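Long-range contact in precorrin-8x Methyl Mutase (Thermus thermophilus, PDB 1V9C), which probably catalyses the methyl-group rearrangement of precorrin-8X during adenosylcobalamin biosynthesis: residues 154-159 / 176-181. Sequence-based numbering, arbitrary orientation.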
loop_
_atom_site.group_PDB
_atom_site.type_symbol
_atom_site.label_atom_id
_atom_site.label_comp_id
_atom_site.label_asym_id
_atom_site.label_seq_id
_atom_site.Cartn_x
_atom_site.Cartn_y
_atom_site.Cartn_z
ATOM N N ALA B 154 5.768 22.296 3.215
ATOM C CA ALA B 154 4.731 22.631 4.181
ATOM C C ALA B 154 4.634 21.544 5.240
ATOM O O ALA B 154 4.468 21.847 6.420
ATOM C CB ALA B 154 3.383 22.806 3.481
ATOM N N LEU B 155 4.746 20.281 4.824
ATOM C CA LEU B 155 4.666 19.151 5.757
ATOM C C LEU B 155 5.323 17.900 5.198
ATOM O O LEU B 155 5.274 17.650 4.000
ATOM C CB LEU B 155 3.201 18.841 6.094
ATOM C CG LEU B 155 2.916 17.509 6.813
ATOM C CD1 LEU B 155 3.505 17.496 8.240
ATOM C CD2 LEU B 155 1.410 17.309 6.863
ATOM N N VAL B 156 5.916 17.101 6.076
ATOM C CA VAL B 156 6.581 15.878 5.647
ATOM C C VAL B 156 6.091 14.647 6.407
ATOM O O VAL B 156 6.180 14.581 7.630
ATOM C CB VAL B 156 8.123 15.977 5.828
ATOM C CG1 VAL B 156 8.786 14.661 5.420
ATOM C CG2 VAL B 156 8.667 17.114 4.999
ATOM N N LEU B 157 5.573 13.675 5.665
ATOM C CA LEU B 157 5.089 12.434 6.253
ATOM C C LEU B 157 6.224 11.408 6.118
ATOM O O LEU B 157 6.478 10.872 5.037
ATOM C CB LEU B 157 3.834 11.959 5.509
ATOM C CG LEU B 157 2.644 12.920 5.460
ATOM C CD1 LEU B 157 1.517 12.294 4.663
ATOM C CD2 LEU B 157 2.183 13.248 6.863
ATOM N N GLY B 158 6.926 11.162 7.219
ATOM C CA GLY B 158 8.034 10.229 7.177
ATOM C C GLY B 158 7.612 8.855 7.641
ATOM O O GLY B 158 7.713 8.533 8.829
ATOM N N MET B 159 7.133 8.049 6.697
ATOM C CA MET B 159 6.672 6.705 6.999
ATOM C C MET B 159 7.285 5.600 6.139
ATOM O O MET B 159 6.568 4.751 5.599
ATOM C CB MET B 159 5.150 6.670 6.897
ATOM C CG MET B 159 4.476 7.765 7.715
ATOM S SD MET B 159 2.668 7.922 7.405
ATOM C CE MET B 159 2.297 9.310 8.376
ATOM N N ALA B 176 14.283 17.846 12.723
ATOM C CA ALA B 176 14.387 18.852 11.676
ATOM C C ALA B 176 13.405 20.009 11.876
ATOM O O ALA B 176 12.431 19.886 12.633
ATOM C CB ALA B 176 14.161 18.199 10.323
ATOM N N PRO B 177 13.657 21.152 11.199
ATOM C CA PRO B 177 12.877 22.397 11.225
ATOM C C PRO B 177 11.692 22.462 10.255
ATOM O O PRO B 177 11.540 23.440 9.519
ATOM C CB PRO B 177 13.922 23.444 10.877
ATOM C CG PRO B 177 14.675 22.752 9.819
ATOM C CD PRO B 177 14.904 21.372 10.441
ATOM N N VAL B 178 10.855 21.431 10.257
ATOM C CA VAL B 178 9.689 21.390 9.377
ATOM C C VAL B 178 8.637 20.536 10.074
ATOM O O VAL B 178 8.972 19.593 10.795
ATOM C CB VAL B 178 10.050 20.767 8.000
ATOM C CG1 VAL B 178 10.283 19.276 8.143
ATOM C CG2 VAL B 178 8.953 21.031 7.003
ATOM N N PRO B 179 7.354 20.859 9.899
ATOM C CA PRO B 179 6.389 20.005 10.591
ATOM C C PRO B 179 6.389 18.599 9.996
ATOM O O PRO B 179 6.702 18.408 8.824
ATOM C CB PRO B 179 5.072 20.752 10.403
ATOM C CG PRO B 179 5.261 21.445 9.109
ATOM C CD PRO B 179 6.683 21.921 9.135
ATOM N N TRP B 180 6.066 17.605 10.807
ATOM C CA TRP B 180 6.063 16.253 10.287
ATOM C C TRP B 180 5.168 15.306 11.066
ATOM O O TRP B 180 4.676 15.637 12.147
ATOM C CB TRP B 180 7.487 15.705 10.297
ATOM C CG TRP B 180 8.176 15.960 11.612
ATOM C CD1 TRP B 180 9.071 16.956 11.889
ATOM C CD2 TRP B 180 7.990 15.236 12.837
ATOM N NE1 TRP B 180 9.456 16.896 13.207
ATOM C CE2 TRP B 180 8.812 15.852 13.814
ATOM C CE3 TRP B 180 7.216 14.128 13.204
ATOM C CZ2 TRP B 180 8.875 15.397 15.136
ATOM C CZ3 TRP B 180 7.277 13.677 14.519
ATOM C CH2 TRP B 180 8.104 14.310 15.468
ATOM N N ILE B 181 4.975 14.128 10.482
ATOM C CA ILE B 181 4.198 13.046 11.072
ATOM C C ILE B 181 5.014 11.816 10.725
ATOM O O ILE B 181 5.376 11.595 9.559
ATOM C CB ILE B 181 2.817 12.889 10.460
ATOM C CG1 ILE B 181 2.041 14.204 10.556
ATOM C CG2 ILE B 181 2.076 11.758 11.186
ATOM C CD1 ILE B 181 0.634 14.106 10.037
#
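The flat peptide joining Pro-179 to Trp-180 has one face overlaid by Leu-155: its CD1 lies 3.4 Å from Pro-179 O and 3.5 Å from Trp-180 CA, displaced mainly along the normal to the plane. Val-178 CG1 lies on the opposite side of that plane. At the peptide's edges, Pro-179 O accepts from Val-156 N, tilted 25° from the carbonyl plane, while Trp-180 N donates to Ser-52 OG. The indole itself leads away from 154-159. With CG between the backbone N and the carbonyl carbon (chi1 47°), the ring is directed to Leu-173 and Met-174 of helix 166-174; of the side chain, CB alone stays near the neighbouring strand, 3.2 Å from Val-156 O.

The bridges Val-156/Trp-180 and Leu-157/Ile-181 establish parallel pairing. Ile-181 N reaches Val-156 O at 3.1 Å, and Gly-158 N reaches Ile-181 O at 2.8 Å, continuing the ladder. Side chains divide by face. Ile-181 runs alongside Leu-157, with CD1 3.6 Å from Leu-157 CD2, and alongside Met-159, whose extended chain brings CE to 3.7 Å from Ile-181 CG2. Helices 55-65 and 190-205 pack on this face. On the other, Val-156 CG2 meets Val-178 CG1 at 4.1 Å, the side chains crossing nearly at right angles; Val-156 also touches Leu-173.

The contact pairs the two strands of a beta-alpha-beta unit in the doubly wound sheet. Three backbone hydrogen bonds join them, Leu-155 and Leu-157 bond onward to strand 130-133, and hydrocarbon is buried on both faces, implying an apolar core element without charged groups.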